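Coatomer subunit delta (Saccharomyces cerevisiae, PDB 5FJZ) helps build the COPI vesicle coat, probably for retrograde Golgi-to-ER transport, and through the mu-homology domain in this structure binds a tryptophan-based peptide of Dsl1. Local coordinates at residues 19-24 / 37-43; 68-74 / 105-111; 158-163 / 187-191. All coordinates share one frame; numbering follows the deposited sequence.

Contact 1. Residues 19-24 / 37-43; sequences IKEVIN and ELKGVLE
E37 O is the shared acceptor at one end of this strand pair: N24 N donates to it at 2.7 Å, nearly straight (175°), and a water lies 2.8 Å from E37 O. That water also reaches V22 O, at 3.2 Å, so it sits across two carbonyls of facing strands. A third, weaker approach to E37 O comes from the CA-H of I23. Here chi1 of -180° sets CG1 of I23 opposite the backbone N, and the next turn brings CD1 back to within 3.6 Å of E37 O, with L38 CB beside it. Strands 15-27 and 33-46 form a beta hairpin in the long sheet of the mu-homology domain, and the antiparallel pairing alternates regularly: K20 with V41, V22 with K39 and N24 with E37 are hydrogen-bonded pairs, whereas I19 with L42, E21 with G40 and I23 with L38 are non-hydrogen-bonded, the side chains of I19, E21, I23, L38 and L42 lying on the opposite face. On the face of I19, I23 and L38, E21 CB lies 3.9 Å from L38 CD2 as the two side chains cross. E21 OE2 is bound by W109 and T237. On the face of V22 and V41, K20 reaches along the hairpin with an extended chain, and its NZ meets E43 OE1 at 3.1 Å from above the carboxylate plane in a salt bridge. The backbone of the bound peptide packs against E43.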
loop_
_atom_site.group_PDB
_atom_site.type_symbol
_atom_site.label_atom_id
_atom_site.label_comp_id
_atom_site.label_asym_id
_atom_site.label_seq_id
_atom_site.Cartn_x
_atom_site.Cartn_y
_atom_site.Cartn_z
ATOM N N ILE A 19 -24.405 -1.101 7.270
ATOM C CA ILE A 19 -24.308 -0.069 6.291
ATOM C C ILE A 19 -23.211 0.882 6.755
ATOM O O ILE A 19 -23.363 1.567 7.827
ATOM C CB ILE A 19 -25.655 0.672 6.178
ATOM C CG1 ILE A 19 -26.770 -0.301 5.759
ATOM C CG2 ILE A 19 -25.585 1.818 5.184
ATOM C CD1 ILE A 19 -28.183 0.276 5.862
ATOM N N LYS A 20 -22.092 0.871 6.037
ATOM C CA LYS A 20 -20.877 1.557 6.538
ATOM C C LYS A 20 -20.503 2.666 5.627
ATOM O O LYS A 20 -20.372 2.443 4.412
ATOM C CB LYS A 20 -19.745 0.533 6.626
ATOM C CG LYS A 20 -19.915 -0.519 7.706
ATOM C CD LYS A 20 -18.771 -1.567 7.647
ATOM C CE LYS A 20 -18.586 -2.218 8.995
ATOM N NZ LYS A 20 -17.835 -3.514 8.894
ATOM N N GLU A 21 -20.418 3.890 6.132
ATOM C CA GLU A 21 -19.987 5.059 5.344
ATOM C C GLU A 21 -18.740 5.696 5.886
ATOM O O GLU A 21 -18.488 5.726 7.138
ATOM C CB GLU A 21 -21.113 6.092 5.154
ATOM C CG GLU A 21 -22.218 5.448 4.345
ATOM C CD GLU A 21 -23.441 6.288 4.112
ATOM O OE1 GLU A 21 -23.703 7.191 4.956
ATOM O OE2 GLU A 21 -24.106 6.077 3.067
ATOM N N VAL A 22 -17.861 6.069 4.975
ATOM C CA VAL A 22 -16.582 6.724 5.291
ATOM C C VAL A 22 -16.470 8.048 4.563
ATOM O O VAL A 22 -16.790 8.142 3.408
ATOM C CB VAL A 22 -15.404 5.845 4.827
ATOM C CG1 VAL A 22 -14.069 6.522 5.051
ATOM C CG2 VAL A 22 -15.443 4.514 5.513
ATOM N N ILE A 23 -16.097 9.094 5.305
ATOM C CA ILE A 23 -16.106 10.451 4.786
ATOM C C ILE A 23 -14.695 10.994 4.795
ATOM O O ILE A 23 -14.059 11.013 5.852
ATOM C CB ILE A 23 -17.115 11.375 5.517
ATOM C CG1 ILE A 23 -17.127 12.823 4.954
ATOM C CG2 ILE A 23 -16.888 11.379 7.031
ATOM C CD1 ILE A 23 -17.709 12.901 3.575
ATOM N N ASN A 24 -14.272 11.507 3.652
ATOM C CA ASN A 24 -13.105 12.330 3.489
ATOM C C ASN A 24 -13.563 13.789 3.246
ATOM O O ASN A 24 -14.569 14.052 2.498
ATOM C CB ASN A 24 -12.263 11.952 2.261
ATOM C CG ASN A 24 -11.690 10.531 2.305
ATOM O OD1 ASN A 24 -11.757 9.814 1.321
ATOM N ND2 ASN A 24 -11.221 10.110 3.398
ATOM N N GLU A 37 -15.454 13.518 -0.108
ATOM C CA GLU A 37 -15.726 12.255 -0.730
ATOM C C GLU A 37 -16.246 11.282 0.276
ATOM O O GLU A 37 -15.641 11.029 1.334
ATOM C CB GLU A 37 -14.486 11.709 -1.419
ATOM C CG GLU A 37 -14.664 10.295 -2.014
ATOM C CD GLU A 37 -13.335 9.609 -2.327
ATOM O OE1 GLU A 37 -12.367 9.662 -1.514
ATOM O OE2 GLU A 37 -13.244 9.023 -3.421
ATOM N N LEU A 38 -17.417 10.749 -0.013
ATOM C CA LEU A 38 -18.090 9.780 0.803
ATOM C C LEU A 38 -18.040 8.407 0.095
ATOM O O LEU A 38 -18.472 8.289 -1.043
ATOM C CB LEU A 38 -19.532 10.233 1.076
ATOM C CG LEU A 38 -20.644 9.461 1.833
ATOM C CD1 LEU A 38 -20.932 7.964 1.415
ATOM C CD2 LEU A 38 -20.555 9.555 3.349
ATOM N N LYS A 39 -17.704 7.369 0.834
ATOM C CA LYS A 39 -17.720 5.988 0.304
ATOM C C LYS A 39 -18.550 5.164 1.116
ATOM O O LYS A 39 -18.520 5.280 2.382
ATOM C CB LYS A 39 -16.284 5.453 0.281
ATOM C CG LYS A 39 -15.421 6.145 -0.737
ATOM C CD LYS A 39 -13.940 5.728 -0.595
ATOM C CE LYS A 39 -13.526 4.683 -1.598
ATOM N NZ LYS A 39 -12.047 4.795 -1.871
ATOM N N GLY A 40 -19.387 4.327 0.519
ATOM C CA GLY A 40 -20.225 3.436 1.359
ATOM C C GLY A 40 -20.224 2.013 0.914
ATOM O O GLY A 40 -19.994 1.762 -0.240
ATOM N N VAL A 41 -20.556 1.122 1.827
ATOM C CA VAL A 41 -20.751 -0.276 1.498
ATOM C C VAL A 41 -21.872 -0.816 2.301
ATOM O O VAL A 41 -22.044 -0.480 3.510
ATOM C CB VAL A 41 -19.393 -1.085 1.699
ATOM C CG1 VAL A 41 -19.003 -1.204 3.160
ATOM C CG2 VAL A 41 -19.547 -2.531 1.244
ATOM N N LEU A 42 -22.623 -1.758 1.714
ATOM C CA LEU A 42 -23.607 -2.532 2.375
ATOM C C LEU A 42 -23.084 -3.970 2.494
ATOM O O LEU A 42 -22.813 -4.603 1.500
ATOM C CB LEU A 42 -24.862 -2.469 1.520
ATOM C CG LEU A 42 -25.967 -3.006 2.389
ATOM C CD1 LEU A 42 -27.304 -2.390 2.178
ATOM C CD2 LEU A 42 -26.080 -4.463 2.140
ATOM N N GLU A 43 -22.885 -4.438 3.721
ATOM C CA GLU A 43 -22.353 -5.751 4.012
ATOM C C GLU A 43 -23.444 -6.614 4.624
ATOM O O GLU A 43 -24.255 -6.160 5.464
ATOM C CB GLU A 43 -21.212 -5.664 5.000
ATOM C CG GLU A 43 -19.966 -5.046 4.415
ATOM C CD GLU A 43 -18.819 -4.946 5.407
ATOM O OE1 GLU A 43 -18.986 -5.287 6.594
ATOM O OE2 GLU A 43 -17.746 -4.509 4.993
HETATM O O HOH W 1 -14.229 8.622 1.624
#

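Contact 2. Residues 68-74 / 105-111; sequences SFQFKTH and GVLRWRK
The ring of F69 carries K111 CD over one face, 4.1 Å from the ring centroid, and meets W109 CD1 at its edge. Its own CB lies over a face of the next aromatic ring, F71, toward the rim. The indole of W109 completes the cluster at oblique angles: its five-membered ring is turned 60° from F69 and 50° from F71, and F71 CD1 approaches W109 CB at 3.8 Å. With chi1 at 57°, W109 CG stands between its backbone N and carbonyl carbon; the indole leads off from residues 68-74, and W109 CB and CD1 are what meet F71 and F69. K111 is stretched out in full across F69, and its NZ makes only a weak bond, 3.4 Å, to S68 OG, whose stronger partner is D66. A leucine in place of F69 would probably deprive the K111 chain of the flat face it lies on and leave W109 CD1 without the ring edge beside it. Backbone bonds run along the pair: R110 N gives F69 O a straight bond of 2.8 Å, and farther along K72 and R108 form a hydrogen-bonded antiparallel pair, followed by H74 N to V106 O at 3.1 Å. At this end the contact reaches the Dsl1 peptide: H74 stacks on one of its aromatic side chains, R108 makes a cation-pi contact with such a side chain, and G105 O accepts a hydrogen bond from one. Strand 72-73 is outermost in this chain's sheet, next to strand 104-113, which pairs with strand 33-46 beyond, while helix 79-85 packs F82 against T73 and L107.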
loop_
_atom_site.group_PDB
_atom_site.type_symbol
_atom_site.label_atom_id
_atom_site.label_comp_id
_atom_site.label_asym_id
_atom_site.label_seq_id
_atom_site.Cartn_x
_atom_site.Cartn_y
_atom_site.Cartn_z
ATOM N N SER A 68 -24.950 10.061 -9.361
ATOM C CA SER A 68 -23.824 10.723 -8.642
ATOM C C SER A 68 -23.344 9.801 -7.508
ATOM O O SER A 68 -22.245 10.067 -6.949
ATOM C CB SER A 68 -24.247 12.109 -8.103
ATOM O OG SER A 68 -25.272 11.998 -7.119
ATOM N N PHE A 69 -24.100 8.767 -7.145
ATOM C CA PHE A 69 -23.666 7.776 -6.166
ATOM C C PHE A 69 -22.865 6.567 -6.709
ATOM O O PHE A 69 -22.258 5.887 -5.921
ATOM C CB PHE A 69 -24.829 7.298 -5.306
ATOM C CG PHE A 69 -25.121 8.236 -4.173
ATOM C CD1 PHE A 69 -24.440 8.143 -2.997
ATOM C CD2 PHE A 69 -26.030 9.256 -4.330
ATOM C CE1 PHE A 69 -24.717 9.032 -1.955
ATOM C CE2 PHE A 69 -26.332 10.146 -3.296
ATOM C CZ PHE A 69 -25.647 10.038 -2.103
ATOM N N GLN A 70 -22.795 6.421 -8.021
ATOM C CA GLN A 70 -22.250 5.245 -8.737
ATOM C C GLN A 70 -22.464 3.968 -7.923
ATOM O O GLN A 70 -21.485 3.393 -7.452
ATOM C CB GLN A 70 -20.733 5.446 -9.010
ATOM C CG GLN A 70 -20.456 6.120 -10.305
ATOM C CD GLN A 70 -20.472 5.100 -11.460
ATOM O OE1 GLN A 70 -21.510 4.519 -11.806
ATOM N NE2 GLN A 70 -19.331 4.915 -12.070
ATOM N N PHE A 71 -23.699 3.612 -7.715
ATOM C CA PHE A 71 -24.107 2.379 -7.054
ATOM C C PHE A 71 -23.516 1.222 -7.877
ATOM O O PHE A 71 -23.578 1.196 -9.097
ATOM C CB PHE A 71 -25.601 2.263 -6.917
ATOM C CG PHE A 71 -26.208 3.062 -5.836
ATOM C CD1 PHE A 71 -25.956 2.769 -4.501
ATOM C CD2 PHE A 71 -27.030 4.153 -6.130
ATOM C CE1 PHE A 71 -26.502 3.501 -3.496
ATOM C CE2 PHE A 71 -27.591 4.875 -5.095
ATOM C CZ PHE A 71 -27.342 4.549 -3.794
ATOM N N LYS A 72 -22.857 0.330 -7.184
ATOM C CA LYS A 72 -22.108 -0.757 -7.879
ATOM C C LYS A 72 -22.399 -1.986 -7.085
ATOM O O LYS A 72 -22.218 -2.009 -5.864
ATOM C CB LYS A 72 -20.616 -0.457 -7.955
ATOM C CG LYS A 72 -19.832 -1.473 -8.778
ATOM C CD LYS A 72 -18.376 -1.585 -8.322
ATOM C CE LYS A 72 -17.556 -0.330 -8.691
ATOM N NZ LYS A 72 -17.688 0.799 -7.698
ATOM N N THR A 73 -22.991 -2.967 -7.743
ATOM C CA THR A 73 -23.323 -4.234 -7.116
ATOM C C THR A 73 -22.146 -5.213 -7.302
ATOM O O THR A 73 -21.321 -5.147 -8.218
ATOM C CB THR A 73 -24.580 -4.933 -7.716
ATOM O OG1 THR A 73 -24.427 -4.943 -9.131
ATOM C CG2 THR A 73 -25.873 -4.236 -7.296
ATOM N N HIS A 74 -22.016 -6.041 -6.315
ATOM C CA HIS A 74 -20.988 -7.091 -6.366
ATOM C C HIS A 74 -21.197 -7.924 -7.623
ATOM O O HIS A 74 -22.368 -8.143 -8.030
ATOM C CB HIS A 74 -21.107 -7.911 -5.090
ATOM C CG HIS A 74 -20.094 -8.987 -4.990
ATOM N ND1 HIS A 74 -20.196 -10.159 -5.701
ATOM C CD2 HIS A 74 -18.936 -9.046 -4.309
ATOM C CE1 HIS A 74 -19.166 -10.933 -5.402
ATOM N NE2 HIS A 74 -18.381 -10.276 -4.577
ATOM N N GLY A 105 -19.742 -8.020 1.055
ATOM C CA GLY A 105 -19.967 -6.690 0.438
ATOM C C GLY A 105 -20.854 -6.835 -0.784
ATOM O O GLY A 105 -20.521 -7.602 -1.727
ATOM N N VAL A 106 -22.049 -6.280 -0.737
ATOM C CA VAL A 106 -23.014 -6.552 -1.836
ATOM C C VAL A 106 -23.243 -5.331 -2.696
ATOM O O VAL A 106 -23.691 -5.430 -3.831
ATOM C CB VAL A 106 -24.337 -7.198 -1.361
ATOM C CG1 VAL A 106 -24.113 -8.625 -0.798
ATOM C CG2 VAL A 106 -25.142 -6.330 -0.434
ATOM N N LEU A 107 -23.035 -4.173 -2.112
ATOM C CA LEU A 107 -23.319 -2.935 -2.773
ATOM C C LEU A 107 -22.371 -1.882 -2.249
ATOM O O LEU A 107 -22.087 -1.832 -1.031
ATOM C CB LEU A 107 -24.805 -2.537 -2.519
ATOM C CG LEU A 107 -25.230 -1.200 -3.112
ATOM C CD1 LEU A 107 -25.405 -1.355 -4.627
ATOM C CD2 LEU A 107 -26.590 -0.810 -2.494
ATOM N N ARG A 108 -21.891 -1.043 -3.122
ATOM C CA ARG A 108 -21.004 0.078 -2.789
ATOM C C ARG A 108 -21.442 1.341 -3.533
ATOM O O ARG A 108 -22.151 1.284 -4.558
ATOM C CB ARG A 108 -19.587 -0.215 -3.352
ATOM C CG ARG A 108 -18.818 -1.172 -2.504
ATOM C CD ARG A 108 -17.558 -1.541 -3.266
ATOM N NE ARG A 108 -16.591 -2.181 -2.371
ATOM C CZ ARG A 108 -15.486 -2.790 -2.803
ATOM N NH1 ARG A 108 -15.210 -2.867 -4.120
ATOM N NH2 ARG A 108 -14.661 -3.341 -1.926
ATOM N N TRP A 109 -21.068 2.483 -2.976
ATOM C CA TRP A 109 -21.405 3.778 -3.502
ATOM C C TRP A 109 -20.300 4.735 -3.190
ATOM O O TRP A 109 -19.534 4.527 -2.288
ATOM C CB TRP A 109 -22.821 4.231 -3.043
ATOM C CG TRP A 109 -23.059 4.299 -1.581
ATOM C CD1 TRP A 109 -23.016 5.431 -0.796
ATOM C CD2 TRP A 109 -23.447 3.227 -0.738
ATOM N NE1 TRP A 109 -23.336 5.067 0.547
ATOM C CE2 TRP A 109 -23.658 3.740 0.568
ATOM C CE3 TRP A 109 -23.788 1.880 -0.971
ATOM C CZ2 TRP A 109 -23.961 2.943 1.590
ATOM C CZ3 TRP A 109 -24.110 1.118 0.069
ATOM C CH2 TRP A 109 -24.197 1.603 1.317
ATOM N N ARG A 110 -20.241 5.823 -3.945
ATOM C CA ARG A 110 -19.264 6.861 -3.761
ATOM C C ARG A 110 -19.768 8.165 -4.329
ATOM O O ARG A 110 -20.220 8.203 -5.476
ATOM C CB ARG A 110 -17.971 6.498 -4.494
ATOM C CG ARG A 110 -16.827 7.448 -4.215
ATOM C CD ARG A 110 -15.488 6.878 -4.676
ATOM N NE ARG A 110 -15.317 7.055 -6.080
ATOM C CZ ARG A 110 -14.805 8.133 -6.657
ATOM N NH1 ARG A 110 -14.249 9.081 -5.958
ATOM N NH2 ARG A 110 -14.689 8.201 -7.967
ATOM N N LYS A 111 -19.587 9.231 -3.583
ATOM C CA LYS A 111 -19.995 10.530 -4.099
ATOM C C LYS A 111 -18.996 11.531 -3.678
ATOM O O LYS A 111 -18.409 11.436 -2.571
ATOM C CB LYS A 111 -21.403 10.899 -3.595
ATOM C CG LYS A 111 -21.779 12.230 -4.150
ATOM C CD LYS A 111 -23.267 12.461 -4.158
ATOM C CE LYS A 111 -23.578 13.869 -4.602
ATOM N NZ LYS A 111 -25.006 14.043 -4.374
#

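Contact 3. Residues 158-163 / 187-191; sequences TIPVFP and EMGTS
An inverse gamma turn centred on P160 ends strand 155-159, and the strand starting at T190 pairs with it just before the turn. The turn makes I159 O a doubly used acceptor: V161 N closes the turn onto it, and T190 N donates to it from the neighbouring strand at 2.7 Å. In return I159 N bonds T190 O at 2.9 Å and 174°, completing an antiparallel hydrogen-bonded pair. Past the turn the chain remains tied to the same partner residue, because T190 OG1 donates to V161 O at 2.7 Å; chi1 of -55° sets this hydroxyl beside its own backbone N, on the side facing the turn, with P163 CD packed against it. T190 OG1 is also hydrogen-bonded to Q102 of a third subunit. Next to the I159 and T190 pair, away from the turn, T158 and S191 form a non-hydrogen-bonded pair, and their side chains bond each other instead of their backbones: T158 OG1 and S191 OG are 2.7 Å apart, with either able to donate, in a buried setting. The methyl CG2 of T158 lies 3.4 Å from M188 O. G189 sits where no side chain could fit, since a CB would run into I159 O and P160 CA, and at its backbone angles would also press on the carbonyl O of M188. The bare CA is covered by F162, whose ring centroid lies 4.1 Å from G189 CA in a CH-pi contact, while M188 CG comes to the ring edge at F162 CZ, 3.8 Å away. Strand 155-159 is flanked by strand 220-229 on its far side and strand 190-194 by strand 180-182, while I159, V161 and P163 pack on strand 202-210 of the second sheet.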
loop_
_atom_site.group_PDB
_atom_site.type_symbol
_atom_site.label_atom_id
_atom_site.label_comp_id
_atom_site.label_asym_id
_atom_site.label_seq_id
_atom_site.Cartn_x
_atom_site.Cartn_y
_atom_site.Cartn_z
ATOM N N THR A 158 -5.644 15.868 15.801
ATOM C CA THR A 158 -4.196 15.558 15.770
ATOM C C THR A 158 -3.458 16.695 15.078
ATOM O O THR A 158 -3.796 17.122 14.005
ATOM C CB THR A 158 -3.884 14.164 15.139
ATOM O OG1 THR A 158 -4.575 13.242 15.965
ATOM C CG2 THR A 158 -2.378 13.905 15.148
ATOM N N ILE A 159 -2.429 17.182 15.748
ATOM C CA ILE A 159 -1.552 18.187 15.298
ATOM C C ILE A 159 -0.212 17.531 15.053
ATOM O O ILE A 159 0.338 16.887 15.967
ATOM C CB ILE A 159 -1.335 19.336 16.380
ATOM C CG1 ILE A 159 -2.659 19.774 16.949
ATOM C CG2 ILE A 159 -0.582 20.479 15.724
ATOM C CD1 ILE A 159 -3.654 20.275 15.910
ATOM N N PRO A 160 0.386 17.715 13.841
ATOM C CA PRO A 160 1.644 16.995 13.424
ATOM C C PRO A 160 2.997 17.547 13.946
ATOM O O PRO A 160 3.962 17.715 13.188
ATOM C CB PRO A 160 1.590 17.056 11.943
ATOM C CG PRO A 160 0.896 18.358 11.687
ATOM C CD PRO A 160 -0.186 18.448 12.729
ATOM N N VAL A 161 3.072 17.680 15.260
ATOM C CA VAL A 161 4.246 18.201 15.919
ATOM C C VAL A 161 4.438 17.357 17.142
ATOM O O VAL A 161 3.516 16.667 17.592
ATOM C CB VAL A 161 4.129 19.714 16.237
ATOM C CG1 VAL A 161 4.075 20.518 14.988
ATOM C CG2 VAL A 161 2.963 20.009 17.103
ATOM N N PHE A 162 5.653 17.358 17.661
ATOM C CA PHE A 162 5.960 16.595 18.872
ATOM C C PHE A 162 6.677 17.544 19.847
ATOM O O PHE A 162 7.914 17.639 19.786
ATOM C CB PHE A 162 6.965 15.443 18.544
ATOM C CG PHE A 162 6.393 14.373 17.649
ATOM C CD1 PHE A 162 6.298 14.600 16.297
ATOM C CD2 PHE A 162 5.846 13.254 18.169
ATOM C CE1 PHE A 162 5.695 13.671 15.462
ATOM C CE2 PHE A 162 5.208 12.332 17.364
ATOM C CZ PHE A 162 5.150 12.533 16.005
ATOM N N PRO A 163 5.933 18.286 20.663
ATOM C CA PRO A 163 6.621 19.391 21.339
ATOM C C PRO A 163 7.379 18.908 22.563
ATOM O O PRO A 163 6.958 17.935 23.175
ATOM C CB PRO A 163 5.470 20.325 21.751
ATOM C CG PRO A 163 4.221 19.525 21.648
ATOM C CD PRO A 163 4.456 18.418 20.687
ATOM N N GLU A 187 -2.701 8.413 13.777
ATOM C CA GLU A 187 -2.278 9.656 13.155
ATOM C C GLU A 187 -0.985 10.089 13.795
ATOM O O GLU A 187 -0.757 9.883 14.988
ATOM C CB GLU A 187 -3.332 10.785 13.294
ATOM C CG GLU A 187 -4.680 10.510 12.625
ATOM C CD GLU A 187 -4.614 10.278 11.101
ATOM O OE1 GLU A 187 -3.601 10.676 10.443
ATOM O OE2 GLU A 187 -5.606 9.670 10.565
ATOM N N MET A 188 -0.137 10.701 13.027
ATOM C CA MET A 188 1.129 11.134 13.516
ATOM C C MET A 188 1.063 12.520 14.199
ATOM O O MET A 188 0.638 13.504 13.592
ATOM C CB MET A 188 2.067 11.257 12.344
ATOM C CG MET A 188 3.494 11.624 12.762
ATOM S SD MET A 188 4.357 12.591 11.518
ATOM C CE MET A 188 4.112 11.546 10.052
ATOM N N GLY A 189 1.622 12.604 15.405
ATOM C CA GLY A 189 1.789 13.911 16.105
ATOM C C GLY A 189 1.135 13.825 17.452
ATOM O O GLY A 189 1.114 12.776 18.086
ATOM N N THR A 190 0.620 14.958 17.902
ATOM C CA THR A 190 0.029 15.088 19.217
ATOM C C THR A 190 -1.506 15.151 19.113
ATOM O O THR A 190 -2.039 15.903 18.335
ATOM C CB THR A 190 0.591 16.363 19.855
ATOM O OG1 THR A 190 2.033 16.293 19.837
ATOM C CG2 THR A 190 0.045 16.544 21.269
ATOM N N SER A 191 -2.193 14.354 19.917
ATOM C CA SER A 191 -3.617 14.121 19.780
ATOM C C SER A 191 -4.370 14.580 21.023
ATOM O O SER A 191 -4.002 14.246 22.171
ATOM C CB SER A 191 -3.971 12.667 19.518
ATOM O OG SER A 191 -3.465 12.272 18.237
#

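In the fold
Contacts 1 and 2 are neighbours in one sheet, their centres 9 Å apart, because strand 33-46 pairs with both strand 15-27 and strand 104-113. Among the bonds that join them are the salt bridge E37 OE2 to R110 NH1 at 2.7 Å and a probable hydrogen bond from L42 N to L107 O at 2.8 Å. Contact 3 belongs to the same long sheet but lies toward its other end, its centre about 26 Å from that of contact 1 and about 34 Å from that of contact 2, which lies on the opposite side of the chain's centre. Peptide residues lie within reach of all three, most broadly at contact 2; at contact 3 they pack on F162 and M188.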